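Local coordinates for protein acetylxylan esterase / glucomannan deacetylase (Cellvibrio japonicus, PDB 2W9X) that removes acetyl groups from the plant cell wall polysaccharides xylan and glucomannan, with a large preference for glucomannan, at residues Leu37-Ala42 with Ser47-Trp52; Arg110-Thr115 with Ala190-Asn195; Asn247-Ala252 with Gly299-Gln304. One frame throughout, in Å; residues are numbered along the deposited sequence.

Contact 1 of 3, residues Leu37-Ala42 with Ser47-Trp52; sequences LVESPA and SYTYSW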
ATOM      1  N   LEU B  37       2.948  33.135  -3.962  1.00 41.63           N
ATOM      2  CA  LEU B  37       3.818  33.984  -4.752  1.00 42.27           C
ATOM      3  C   LEU B  37       4.268  35.135  -3.845  1.00 43.07           C
ATOM      4  O   LEU B  37       3.455  35.995  -3.471  1.00 43.28           O
ATOM      5  CB  LEU B  37       3.063  34.539  -5.968  1.00 42.22           C
ATOM      6  CG  LEU B  37       3.769  34.837  -7.304  1.00 41.69           C
ATOM      7  CD1 LEU B  37       3.142  36.054  -7.966  1.00 40.20           C
ATOM      8  CD2 LEU B  37       5.294  34.997  -7.203  1.00 41.51           C
ATOM      9  N   VAL B  38       5.546  35.130  -3.465  1.00 43.63           N
ATOM     10  CA  VAL B  38       6.110  36.202  -2.632  1.00 44.16           C
ATOM     11  C   VAL B  38       6.759  37.264  -3.512  1.00 44.21           C
ATOM     12  O   VAL B  38       7.656  36.968  -4.301  1.00 43.97           O
ATOM     13  CB  VAL B  38       7.108  35.674  -1.541  1.00 44.21           C
ATOM     14  CG1 VAL B  38       6.446  34.603  -0.669  1.00 44.83           C
ATOM     15  CG2 VAL B  38       8.386  35.115  -2.160  1.00 45.94           C
ATOM     16  N   GLU B  39       6.282  38.497  -3.397  1.00 44.61           N
ATOM     17  CA  GLU B  39       6.841  39.596  -4.184  1.00 45.16           C
ATOM     18  C   GLU B  39       7.348  40.707  -3.278  1.00 44.77           C
ATOM     19  O   GLU B  39       6.809  40.926  -2.195  1.00 44.88           O
ATOM     20  CB  GLU B  39       5.813  40.126  -5.186  1.00 45.42           C
ATOM     21  CG  GLU B  39       5.525  39.134  -6.295  1.00 47.16           C
ATOM     22  CD  GLU B  39       4.458  39.609  -7.246  1.00 49.48           C
ATOM     23  OE1 GLU B  39       3.300  39.771  -6.815  1.00 51.08           O
ATOM     24  OE2 GLU B  39       4.775  39.793  -8.437  1.00 50.16           O
ATOM     25  N   SER B  40       8.393  41.399  -3.719  1.00 44.25           N
ATOM     26  CA  SER B  40       8.958  42.459  -2.910  1.00 44.00           C
ATOM     27  C   SER B  40       9.038  43.778  -3.679  1.00 43.26           C
ATOM     28  O   SER B  40      10.134  44.284  -3.906  1.00 42.77           O
ATOM     29  CB  SER B  40      10.333  42.038  -2.382  1.00 44.22           C
ATOM     30  OG  SER B  40      11.268  41.865  -3.437  1.00 45.65           O
ATOM     31  N   PRO B  41       7.872  44.353  -4.059  1.00 42.69           N
ATOM     32  CA  PRO B  41       7.904  45.571  -4.869  1.00 42.20           C
ATOM     33  C   PRO B  41       8.443  46.763  -4.059  1.00 41.53           C
ATOM     34  O   PRO B  41       8.191  46.852  -2.858  1.00 41.23           O
ATOM     35  CB  PRO B  41       6.432  45.772  -5.258  1.00 42.13           C
ATOM     36  CG  PRO B  41       5.669  45.117  -4.195  1.00 42.46           C
ATOM     37  CD  PRO B  41       6.491  43.947  -3.738  1.00 42.58           C
ATOM     38  N   ALA B  42       9.208  47.636  -4.713  1.00 41.10           N
ATOM     39  CA  ALA B  42       9.868  48.756  -4.036  1.00 40.63           C
ATOM     40  C   ALA B  42       8.879  49.676  -3.308  1.00 40.31           C
ATOM     41  O   ALA B  42       7.807  49.996  -3.839  1.00 40.36           O
ATOM     42  CB  ALA B  42      10.718  49.557  -5.028  1.00 40.46           C
ATOM     43  N   SER B  47       4.433  41.236  -0.297  1.00 40.17           N
ATOM     44  CA  SER B  47       3.106  40.748  -0.616  1.00 40.63           C
ATOM     45  C   SER B  47       3.113  39.255  -0.904  1.00 40.67           C
ATOM     46  O   SER B  47       3.951  38.743  -1.662  1.00 41.01           O
ATOM     47  CB  SER B  47       2.483  41.539  -1.766  1.00 40.74           C
ATOM     48  OG  SER B  47       3.075  41.201  -2.996  1.00 41.90           O
ATOM     49  N   TYR B  48       2.177  38.568  -0.267  1.00 40.03           N
ATOM     50  CA  TYR B  48       2.002  37.144  -0.431  1.00 39.86           C
ATOM     51  C   TYR B  48       0.694  36.947  -1.191  1.00 39.75           C
ATOM     52  O   TYR B  48      -0.379  37.262  -0.678  1.00 39.17           O
ATOM     53  CB  TYR B  48       1.965  36.463   0.944  1.00 39.73           C
ATOM     54  CG  TYR B  48       3.094  36.891   1.861  1.00 39.44           C
ATOM     55  CD1 TYR B  48       4.352  36.279   1.797  1.00 39.46           C
ATOM     56  CD2 TYR B  48       2.918  37.929   2.775  1.00 39.18           C
ATOM     57  CE1 TYR B  48       5.404  36.688   2.637  1.00 37.88           C
ATOM     58  CE2 TYR B  48       3.961  38.344   3.611  1.00 38.86           C
ATOM     59  CZ  TYR B  48       5.194  37.713   3.544  1.00 38.19           C
ATOM     60  OH  TYR B  48       6.223  38.133   4.371  1.00 40.25           O
ATOM     61  N   THR B  49       0.808  36.494  -2.438  1.00 39.89           N
ATOM     62  CA  THR B  49      -0.353  36.194  -3.298  1.00 39.81           C
ATOM     63  C   THR B  49      -0.574  34.673  -3.377  1.00 39.50           C
ATOM     64  O   THR B  49       0.378  33.915  -3.544  1.00 39.29           O
ATOM     65  CB  THR B  49      -0.186  36.837  -4.715  1.00 39.50           C
ATOM     66  OG1 THR B  49       0.072  38.234  -4.571  1.00 39.71           O
ATOM     67  CG2 THR B  49      -1.432  36.671  -5.580  1.00 39.28           C
ATOM     68  N   TYR B  50      -1.828  34.236  -3.233  1.00 39.45           N
ATOM     69  CA  TYR B  50      -2.174  32.800  -3.176  1.00 39.66           C
ATOM     70  C   TYR B  50      -3.506  32.496  -3.873  1.00 39.29           C
ATOM     71  O   TYR B  50      -4.340  33.380  -4.033  1.00 39.24           O
ATOM     72  CB  TYR B  50      -2.237  32.333  -1.713  1.00 39.60           C
ATOM     73  CG  TYR B  50      -2.901  33.358  -0.845  1.00 40.04           C
ATOM     74  CD1 TYR B  50      -2.147  34.377  -0.230  1.00 40.53           C
ATOM     75  CD2 TYR B  50      -4.293  33.367  -0.695  1.00 39.98           C
ATOM     76  CE1 TYR B  50      -2.773  35.356   0.545  1.00 39.75           C
ATOM     77  CE2 TYR B  50      -4.924  34.331   0.067  1.00 38.88           C
ATOM     78  CZ  TYR B  50      -4.161  35.324   0.681  1.00 39.49           C
ATOM     79  OH  TYR B  50      -4.793  36.274   1.434  1.00 39.97           O
ATOM     80  N   SER B  51      -3.710  31.239  -4.276  1.00 39.49           N
ATOM     81  CA  SER B  51      -5.008  30.811  -4.840  1.00 39.12           C
ATOM     82  C   SER B  51      -5.383  29.358  -4.533  1.00 38.90           C
ATOM     83  O   SER B  51      -6.576  29.019  -4.470  1.00 38.57           O
ATOM     84  CB  SER B  51      -5.074  31.061  -6.347  1.00 38.86           C
ATOM     85  OG  SER B  51      -4.009  30.400  -6.991  1.00 39.94           O
ATOM     86  N   TRP B  52      -4.376  28.500  -4.344  1.00 38.48           N
ATOM     87  CA  TRP B  52      -4.620  27.110  -3.958  1.00 37.86           C
ATOM     88  C   TRP B  52      -5.264  27.090  -2.556  1.00 38.16           C
ATOM     89  O   TRP B  52      -5.071  28.025  -1.771  1.00 37.71           O
ATOM     90  CB  TRP B  52      -3.328  26.286  -3.987  1.00 37.91           C
ATOM     91  CG  TRP B  52      -2.787  25.986  -5.367  1.00 37.42           C
ATOM     92  CD1 TRP B  52      -1.761  26.626  -5.986  1.00 37.81           C
ATOM     93  CD2 TRP B  52      -3.238  24.969  -6.289  1.00 37.98           C
ATOM     94  NE1 TRP B  52      -1.539  26.084  -7.235  1.00 37.91           N
ATOM     95  CE2 TRP B  52      -2.429  25.068  -7.449  1.00 37.17           C
ATOM     96  CE3 TRP B  52      -4.246  23.995  -6.254  1.00 37.35           C
ATOM     97  CZ2 TRP B  52      -2.587  24.221  -8.564  1.00 37.44           C
ATOM     98  CZ3 TRP B  52      -4.407  23.146  -7.370  1.00 37.25           C
ATOM     99  CH2 TRP B  52      -3.572  23.267  -8.507  1.00 37.47           C
TER
HETATM  100  O   HOH W   1       2.719  38.764  -4.074  1.00 50.45           O

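Contact 2 of 3, residues Arg110-Thr115 with Ala190-Asn195; sequences RLEKLT and ADYQIN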
ATOM      1  N   ARG B 110      -1.812  32.222  14.085  1.00 40.34           N
ATOM      2  CA  ARG B 110      -1.965  31.467  12.836  1.00 39.87           C
ATOM      3  C   ARG B 110      -3.195  31.957  12.065  1.00 39.79           C
ATOM      4  O   ARG B 110      -4.312  31.925  12.586  1.00 39.81           O
ATOM      5  CB  ARG B 110      -2.106  29.972  13.159  1.00 40.13           C
ATOM      6  CG  ARG B 110      -2.181  29.034  11.951  1.00 39.84           C
ATOM      7  CD  ARG B 110      -2.225  27.588  12.407  1.00 39.42           C
ATOM      8  NE  ARG B 110      -2.374  26.657  11.289  1.00 38.38           N
ATOM      9  CZ  ARG B 110      -1.414  25.863  10.825  1.00 38.08           C
ATOM     10  NH1 ARG B 110      -0.203  25.861  11.368  1.00 37.34           N
ATOM     11  NH2 ARG B 110      -1.674  25.048   9.812  1.00 38.74           N
ATOM     12  N   LEU B 111      -2.979  32.430  10.839  1.00 39.19           N
ATOM     13  CA  LEU B 111      -4.065  32.852   9.956  1.00 38.57           C
ATOM     14  C   LEU B 111      -4.263  31.774   8.890  1.00 38.72           C
ATOM     15  O   LEU B 111      -3.280  31.337   8.270  1.00 37.81           O
ATOM     16  CB  LEU B 111      -3.720  34.195   9.297  1.00 38.54           C
ATOM     17  CG  LEU B 111      -4.545  34.686   8.098  1.00 38.80           C
ATOM     18  CD1 LEU B 111      -5.883  35.277   8.533  1.00 38.85           C
ATOM     19  CD2 LEU B 111      -3.750  35.697   7.256  1.00 37.68           C
ATOM     20  N   GLU B 112      -5.513  31.340   8.682  1.00 38.73           N
ATOM     21  CA  GLU B 112      -5.802  30.283   7.694  1.00 39.10           C
ATOM     22  C   GLU B 112      -6.875  30.671   6.679  1.00 38.75           C
ATOM     23  O   GLU B 112      -7.945  31.146   7.043  1.00 38.32           O
ATOM     24  CB  GLU B 112      -6.239  28.978   8.393  1.00 39.39           C
ATOM     25  CG  GLU B 112      -5.198  28.380   9.350  1.00 39.76           C
ATOM     26  CD  GLU B 112      -5.684  27.171  10.125  1.00 39.92           C
ATOM     27  OE1 GLU B 112      -6.912  26.923  10.226  1.00 40.87           O
ATOM     28  OE2 GLU B 112      -4.815  26.453  10.649  1.00 40.77           O
ATOM     29  N   LYS B 113      -6.585  30.434   5.403  1.00 38.63           N
ATOM     30  CA  LYS B 113      -7.585  30.508   4.333  1.00 38.28           C
ATOM     31  C   LYS B 113      -8.534  29.294   4.432  1.00 38.09           C
ATOM     32  O   LYS B 113      -8.096  28.158   4.636  1.00 38.06           O
ATOM     33  CB  LYS B 113      -6.877  30.558   2.977  1.00 38.93           C
ATOM     34  CG  LYS B 113      -7.748  30.480   1.734  1.00 39.73           C
ATOM     35  CD  LYS B 113      -6.887  29.944   0.590  1.00 41.66           C
ATOM     36  CE  LYS B 113      -7.161  30.612  -0.740  1.00 42.87           C
ATOM     37  NZ  LYS B 113      -8.353  30.077  -1.423  1.00 42.44           N
ATOM     38  N   LEU B 114      -9.835  29.558   4.304  1.00 37.21           N
ATOM     39  CA  LEU B 114     -10.871  28.527   4.447  1.00 37.02           C
ATOM     40  C   LEU B 114     -11.473  28.160   3.103  1.00 36.92           C
ATOM     41  O   LEU B 114     -11.791  27.010   2.849  1.00 37.67           O
ATOM     42  CB  LEU B 114     -11.994  29.063   5.351  1.00 36.61           C
ATOM     43  CG  LEU B 114     -11.921  28.931   6.867  1.00 36.28           C
ATOM     44  CD1 LEU B 114     -10.532  28.921   7.420  1.00 36.36           C
ATOM     45  CD2 LEU B 114     -12.815  29.940   7.573  1.00 36.28           C
ATOM     46  N   THR B 115     -11.633  29.159   2.244  1.00 37.44           N
ATOM     47  CA  THR B 115     -12.441  29.032   1.037  1.00 37.33           C
ATOM     48  C   THR B 115     -11.608  28.689  -0.207  1.00 37.99           C
ATOM     49  O   THR B 115     -10.377  28.758  -0.187  1.00 37.91           O
ATOM     50  CB  THR B 115     -13.224  30.320   0.784  1.00 37.19           C
ATOM     51  OG1 THR B 115     -12.342  31.436   0.935  1.00 36.42           O
ATOM     52  CG2 THR B 115     -14.392  30.463   1.771  1.00 36.26           C
ATOM     53  N   ALA B 190       2.834  18.568  11.036  1.00 39.50           N
ATOM     54  CA  ALA B 190       3.544  18.732   9.766  1.00 39.07           C
ATOM     55  C   ALA B 190       3.045  19.954   9.036  1.00 38.39           C
ATOM     56  O   ALA B 190       1.884  20.329   9.149  1.00 37.59           O
ATOM     57  CB  ALA B 190       3.356  17.499   8.887  1.00 38.66           C
ATOM     58  N   ASP B 191       3.932  20.589   8.284  1.00 38.42           N
ATOM     59  CA  ASP B 191       3.484  21.611   7.359  1.00 38.54           C
ATOM     60  C   ASP B 191       2.755  20.954   6.196  1.00 38.40           C
ATOM     61  O   ASP B 191       2.986  19.778   5.892  1.00 39.53           O
ATOM     62  CB  ASP B 191       4.659  22.478   6.893  1.00 38.52           C
ATOM     63  CG  ASP B 191       5.042  23.511   7.922  1.00 39.01           C
ATOM     64  OD1 ASP B 191       4.163  24.291   8.363  1.00 39.66           O
ATOM     65  OD2 ASP B 191       6.224  23.526   8.306  1.00 37.63           O
ATOM     66  N   TYR B 192       1.831  21.675   5.570  1.00 37.90           N
ATOM     67  CA  TYR B 192       1.045  21.059   4.505  1.00 37.34           C
ATOM     68  C   TYR B 192       0.768  21.984   3.357  1.00 37.02           C
ATOM     69  O   TYR B 192       0.679  23.201   3.538  1.00 36.95           O
ATOM     70  CB  TYR B 192      -0.289  20.476   5.032  1.00 36.93           C
ATOM     71  CG  TYR B 192      -1.192  21.449   5.786  1.00 36.72           C
ATOM     72  CD1 TYR B 192      -2.189  22.174   5.128  1.00 34.98           C
ATOM     73  CD2 TYR B 192      -1.071  21.608   7.173  1.00 36.62           C
ATOM     74  CE1 TYR B 192      -3.024  23.055   5.826  1.00 34.59           C
ATOM     75  CE2 TYR B 192      -1.913  22.465   7.882  1.00 36.42           C
ATOM     76  CZ  TYR B 192      -2.880  23.180   7.210  1.00 35.57           C
ATOM     77  OH  TYR B 192      -3.685  24.028   7.930  1.00 36.91           O
ATOM     78  N   GLN B 193       0.645  21.377   2.179  1.00 37.18           N
ATOM     79  CA  GLN B 193       0.132  22.026   0.982  1.00 37.34           C
ATOM     80  C   GLN B 193      -1.077  21.225   0.508  1.00 37.21           C
ATOM     81  O   GLN B 193      -1.028  19.998   0.467  1.00 37.88           O
ATOM     82  CB  GLN B 193       1.206  22.066  -0.116  1.00 36.68           C
ATOM     83  CG  GLN B 193       2.352  23.045   0.170  1.00 37.25           C
ATOM     84  CD  GLN B 193       3.145  23.402  -1.086  1.00 37.83           C
ATOM     85  OE1 GLN B 193       4.080  24.207  -1.037  1.00 39.43           O
ATOM     86  NE2 GLN B 193       2.778  22.796  -2.217  1.00 35.45           N
ATOM     87  N   ILE B 194      -2.160  21.927   0.176  1.00 37.63           N
ATOM     88  CA  ILE B 194      -3.387  21.310  -0.347  1.00 37.61           C
ATOM     89  C   ILE B 194      -3.567  21.790  -1.784  1.00 38.01           C
ATOM     90  O   ILE B 194      -4.229  22.785  -2.053  1.00 38.42           O
ATOM     91  CB  ILE B 194      -4.653  21.634   0.504  1.00 37.60           C
ATOM     92  CG1 ILE B 194      -4.389  21.438   2.012  1.00 36.88           C
ATOM     93  CG2 ILE B 194      -5.869  20.828   0.013  1.00 36.54           C
ATOM     94  CD1 ILE B 194      -4.051  19.985   2.446  1.00 36.35           C
ATOM     95  N   ASN B 195      -2.961  21.067  -2.710  1.00 37.71           N
ATOM     96  CA  ASN B 195      -3.051  21.423  -4.115  1.00 37.45           C
ATOM     97  C   ASN B 195      -4.191  20.658  -4.769  1.00 37.61           C
ATOM     98  O   ASN B 195      -4.000  19.624  -5.413  1.00 37.82           O
ATOM     99  CB  ASN B 195      -1.702  21.190  -4.781  1.00 37.01           C
ATOM    100  CG  ASN B 195      -0.626  22.060  -4.177  1.00 38.12           C
ATOM    101  OD1 ASN B 195      -0.863  23.244  -3.891  1.00 37.77           O
ATOM    102  ND2 ASN B 195       0.548  21.485  -3.945  1.00 39.94           N
TER

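Contact 3 of 3, residues Asn247-Ala252 with Gly299-Gln304; sequences NDFSTA and GEIAEQ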
ATOM      1  N   ASN B 247     -13.825  12.475 -10.717  1.00 36.90           N
ATOM      2  CA  ASN B 247     -14.271  13.279 -11.840  1.00 37.40           C
ATOM      3  C   ASN B 247     -13.981  12.639 -13.194  1.00 37.22           C
ATOM      4  O   ASN B 247     -14.761  12.820 -14.134  1.00 38.16           O
ATOM      5  CB  ASN B 247     -13.718  14.688 -11.750  1.00 37.06           C
ATOM      6  CG  ASN B 247     -14.289  15.433 -10.569  1.00 38.70           C
ATOM      7  OD1 ASN B 247     -13.553  15.979  -9.755  1.00 40.75           O
ATOM      8  ND2 ASN B 247     -15.611  15.419 -10.449  1.00 34.80           N
ATOM      9  N   ASP B 248     -12.906  11.864 -13.293  1.00 37.31           N
ATOM     10  CA  ASP B 248     -12.682  11.093 -14.536  1.00 37.79           C
ATOM     11  C   ASP B 248     -13.835  10.143 -14.805  1.00 37.83           C
ATOM     12  O   ASP B 248     -14.253   9.999 -15.951  1.00 36.84           O
ATOM     13  CB  ASP B 248     -11.362  10.302 -14.508  1.00 37.53           C
ATOM     14  CG  ASP B 248     -10.169  11.198 -14.356  1.00 37.93           C
ATOM     15  OD1 ASP B 248      -9.529  11.500 -15.387  1.00 36.04           O
ATOM     16  OD2 ASP B 248      -9.895  11.625 -13.202  1.00 36.21           O
ATOM     17  N   PHE B 249     -14.352   9.504 -13.743  1.00 37.51           N
ATOM     18  CA  PHE B 249     -15.228   8.331 -13.936  1.00 37.89           C
ATOM     19  C   PHE B 249     -16.678   8.440 -13.451  1.00 37.75           C
ATOM     20  O   PHE B 249     -17.465   7.543 -13.713  1.00 37.38           O
ATOM     21  CB  PHE B 249     -14.586   7.046 -13.369  1.00 37.88           C
ATOM     22  CG  PHE B 249     -13.234   6.736 -13.951  1.00 38.51           C
ATOM     23  CD1 PHE B 249     -13.090   6.428 -15.301  1.00 38.99           C
ATOM     24  CD2 PHE B 249     -12.108   6.756 -13.148  1.00 39.05           C
ATOM     25  CE1 PHE B 249     -11.835   6.140 -15.839  1.00 38.62           C
ATOM     26  CE2 PHE B 249     -10.850   6.480 -13.678  1.00 35.59           C
ATOM     27  CZ  PHE B 249     -10.721   6.159 -15.021  1.00 38.84           C
ATOM     28  N   SER B 250     -17.051   9.534 -12.800  1.00 38.23           N
ATOM     29  CA  SER B 250     -18.366   9.583 -12.177  1.00 39.03           C
ATOM     30  C   SER B 250     -19.540   9.689 -13.166  1.00 39.38           C
ATOM     31  O   SER B 250     -20.706   9.548 -12.773  1.00 39.82           O
ATOM     32  CB  SER B 250     -18.430  10.741 -11.176  1.00 38.92           C
ATOM     33  OG  SER B 250     -18.306  11.970 -11.849  1.00 38.89           O
ATOM     34  N   THR B 251     -19.229   9.955 -14.436  1.00 39.59           N
ATOM     35  CA  THR B 251     -20.234  10.177 -15.469  1.00 38.26           C
ATOM     36  C   THR B 251     -19.854   9.428 -16.732  1.00 38.29           C
ATOM     37  O   THR B 251     -18.683   9.089 -16.960  1.00 37.48           O
ATOM     38  CB  THR B 251     -20.403  11.682 -15.853  1.00 38.90           C
ATOM     39  OG1 THR B 251     -19.150  12.205 -16.303  1.00 39.29           O
ATOM     40  CG2 THR B 251     -20.927  12.526 -14.690  1.00 37.72           C
ATOM     41  N   ALA B 252     -20.866   9.179 -17.551  1.00 38.31           N
ATOM     42  CA  ALA B 252     -20.707   8.604 -18.871  1.00 38.39           C
ATOM     43  C   ALA B 252     -20.065   9.619 -19.815  1.00 38.28           C
ATOM     44  O   ALA B 252     -20.242  10.823 -19.657  1.00 37.93           O
ATOM     45  CB  ALA B 252     -22.082   8.199 -19.405  1.00 38.15           C
ATOM     46  N   GLY B 299     -17.186   0.625  -8.276  1.00 37.41           N
ATOM     47  CA  GLY B 299     -15.809   0.170  -8.104  1.00 37.87           C
ATOM     48  C   GLY B 299     -14.902   0.509  -9.281  1.00 38.71           C
ATOM     49  O   GLY B 299     -13.731   0.102  -9.295  1.00 39.10           O
ATOM     50  N   GLU B 300     -15.427   1.236 -10.275  1.00 38.50           N
ATOM     51  CA  GLU B 300     -14.631   1.586 -11.471  1.00 38.30           C
ATOM     52  C   GLU B 300     -13.409   2.422 -11.111  1.00 38.17           C
ATOM     53  O   GLU B 300     -12.315   2.211 -11.658  1.00 38.48           O
ATOM     54  CB  GLU B 300     -15.474   2.306 -12.538  1.00 38.62           C
ATOM     55  CG  GLU B 300     -14.660   2.770 -13.773  1.00 38.33           C
ATOM     56  CD  GLU B 300     -15.510   3.385 -14.858  1.00 39.21           C
ATOM     57  OE1 GLU B 300     -16.504   4.063 -14.544  1.00 39.52           O
ATOM     58  OE2 GLU B 300     -15.173   3.188 -16.044  1.00 41.23           O
ATOM     59  N   ILE B 301     -13.584   3.369 -10.193  1.00 37.06           N
ATOM     60  CA  ILE B 301     -12.489   4.248  -9.804  1.00 36.81           C
ATOM     61  C   ILE B 301     -11.386   3.473  -9.075  1.00 37.20           C
ATOM     62  O   ILE B 301     -10.201   3.543  -9.451  1.00 37.03           O
ATOM     63  CB  ILE B 301     -12.955   5.418  -8.914  1.00 36.70           C
ATOM     64  CG1 ILE B 301     -14.050   6.254  -9.606  1.00 35.64           C
ATOM     65  CG2 ILE B 301     -11.754   6.283  -8.541  1.00 35.55           C
ATOM     66  CD1 ILE B 301     -14.994   6.974  -8.565  1.00 36.93           C
ATOM     67  N   ALA B 302     -11.771   2.742  -8.038  1.00 36.76           N
ATOM     68  CA  ALA B 302     -10.810   1.928  -7.283  1.00 36.68           C
ATOM     69  C   ALA B 302     -10.034   0.979  -8.210  1.00 37.37           C
ATOM     70  O   ALA B 302      -8.820   0.797  -8.058  1.00 37.33           O
ATOM     71  CB  ALA B 302     -11.524   1.145  -6.171  1.00 35.80           C
ATOM     72  N   GLU B 303     -10.728   0.359  -9.165  1.00 37.52           N
ATOM     73  CA  GLU B 303     -10.068  -0.577 -10.069  1.00 38.17           C
ATOM     74  C   GLU B 303      -8.965   0.058 -10.917  1.00 38.59           C
ATOM     75  O   GLU B 303      -7.897  -0.546 -11.083  1.00 37.82           O
ATOM     76  CB  GLU B 303     -11.058  -1.330 -10.974  1.00 38.40           C
ATOM     77  CG  GLU B 303     -10.267  -2.276 -11.939  1.00 41.56           C
ATOM     78  CD  GLU B 303     -11.059  -3.466 -12.433  1.00 46.47           C
ATOM     79  OE1 GLU B 303     -11.583  -4.245 -11.597  1.00 48.70           O
ATOM     80  OE2 GLU B 303     -11.134  -3.636 -13.664  1.00 48.29           O
ATOM     81  N   GLN B 304      -9.207   1.262 -11.447  1.00 37.83           N
ATOM     82  CA  GLN B 304      -8.192   1.900 -12.290  1.00 38.66           C
ATOM     83  C   GLN B 304      -6.986   2.290 -11.470  1.00 38.62           C
ATOM     84  O   GLN B 304      -5.858   2.174 -11.936  1.00 39.00           O
ATOM     85  CB  GLN B 304      -8.716   3.126 -13.044  1.00 38.30           C
ATOM     86  CG  GLN B 304     -10.010   2.903 -13.847  1.00 38.80           C
ATOM     87  CD  GLN B 304     -10.050   1.572 -14.580  1.00 39.75           C
ATOM     88  OE1 GLN B 304      -9.146   1.248 -15.351  1.00 38.91           O
ATOM     89  NE2 GLN B 304     -11.097   0.791 -14.333  1.00 37.74           N
TER

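Contact 1 of 3, residues Leu37-Ala42 with Ser47-Trp52
Val38 lays its CG1 methyl against the edge of the Tyr48 ring, near the ring plane, with CG1 3.6 Å from CD1 of Tyr48. In Tyr48, chi1 of -48° places CG beside the backbone N and leans the ring across towards Val38, so that its CD1 edge faces CG1. A branched residue suits this strand position, and the C-H edge of the ring gives its methyl an apolar neighbour. The two form a non-hydrogen-bonded antiparallel pair, flanked by the hydrogen-bonded pairs Leu37-Thr49 and Glu39-Ser47. In the first of these, Leu37 N reaches Thr49 O at 2.7 Å, and Thr49 N returns a bond to Leu37 O at 2.9 Å. Glu39 and Ser47 form an equivalent reciprocal pair.

The other face of the hairpin is more polar. A water there lies within hydrogen-bonding distance of Leu37 O (2.9 Å) and Glu39 OE1 (3.0 Å), and is hydrogen-bonded to Ser47 OG and Thr49 OG1, each at 2.7 Å. Short hydroxyl side chains suit this place, since they reach the water while staying close to the backbone.

Strands 37-39 and 47-50 make a beta hairpin at the border of a five-stranded antiparallel sheet in the N-terminal CE2 region; strand 37-39 is outermost, and strand 47-50 separates it from strand 122-128, to which Tyr48 and Tyr50 are hydrogen-bonded through their backbones.

Contact 2 of 3, residues Arg110-Thr115 with Ala190-Asn195
Arg110 crosses the Tyr192 phenol obliquely: its NH2 donates to Tyr192 OH at 2.9 Å, and the oxygen lies almost exactly in the guanidinium plane. The bond is bent, with 140° at the hydrogen, and NH2 also stands 3.2 Å from Tyr192 CE2. The planes of guanidinium and ring are 36° apart, so the two groups are neither stacked nor perpendicular. Long side chains are needed, since the nearest CA atoms, those of Glu112 and Tyr192, are 11.9 Å apart. Arginine suits the task because its chain runs extended from CG to NE, starting with CG anti to the backbone N; chi4 of 107° then turns the guanidinium out of line with that chain. Tyrosine answers with a rigid ring carrying its hydroxyl at the far end.

Glu112, two residues along and on the same side of the strand, steadies the arginine. Glu112 OE2, through its anti lone pair, and Arg110 NE form a salt bridge, modelled at a short 2.5 Å whose exact length is doubtful; it probably restricts rotation of the guanidinium. Glu58 pairs with Arg110 NH1, while Arg78 and Lys186 pair with the Glu112 carboxylate. The strongest polar partner of Tyr192 OH is Gln177 NE2, and Arg110 adds to it.

This buried polar contact joins the N-terminal CE2 region to the GDSL-like (SGNH hydrolase) part, from strand 108-113, beside strands 56-62 and 76-81, to strand 191-196 at an edge of the parallel sheet, with helix 180-187 packed against both Arg110 and Tyr192.

Contact 3 of 3, residues Asn247-Ala252 with Gly299-Gln304
Phe249 packs between its own short helix and the start of helix 300-314, touching three side chains of the latter. CZ of the ring comes 3.5 Å from Gln304 CG, CB rests 3.9 Å from Ile301 CG1, and CD1 lies 3.9 Å from Glu300 CD. A large apolar ring suits this place, since it can meet side chains from successive turns of the helix at once. The ring and the Glu300 carboxylate are inclined by 30°.

Behind these contacts stand the groups that fix them. Glu300, its CG anti to the backbone N (chi1 176°), extends past the ring and is held at its charged end by Arg262 and His266. Gln304 bends at chi2, so that NE2 turns back to Glu300 O at 3.3 Å while the aliphatic part stays on the phenylalanine; Lys307 binds its other end. Asp248 CB covers one face of the ring, 3.8 Å above its centre.

Next to Asp248 is Asn247, probably a transition-state stabiliser, consistent with the oxyanion hole of SGNH hydrolases. Leu265, His266 and Tyr269 of helix 262-283 also pack on Phe249, the last edge-to-face with its ring, while Ile301 packs against strand 288-294 of the parallel sheet.

Contacts 1 and 2 are neighbours, with centres 16 Å apart. They touch where Trp52 meets Lys113 (Trp52 O to Lys113 CE, 3.5 Å) and Asn195 (Trp52 CE3 to Asn195 CA, 3.6 Å). Contact 1 lies wholly within the N-terminal CE2 region, contact 2 joins that region to the GDSL-like esterase part, and contact 3 is wholly within the latter. Contact 3 is remote from both: its centre is 28 Å from that of contact 2 and 37 Å from that of contact 1. It alone holds a probable active-site residue, Asn247, and its Ile301 side chain is about 11 Å from that of His336, which probably activates Ser151, the probable nucleophile.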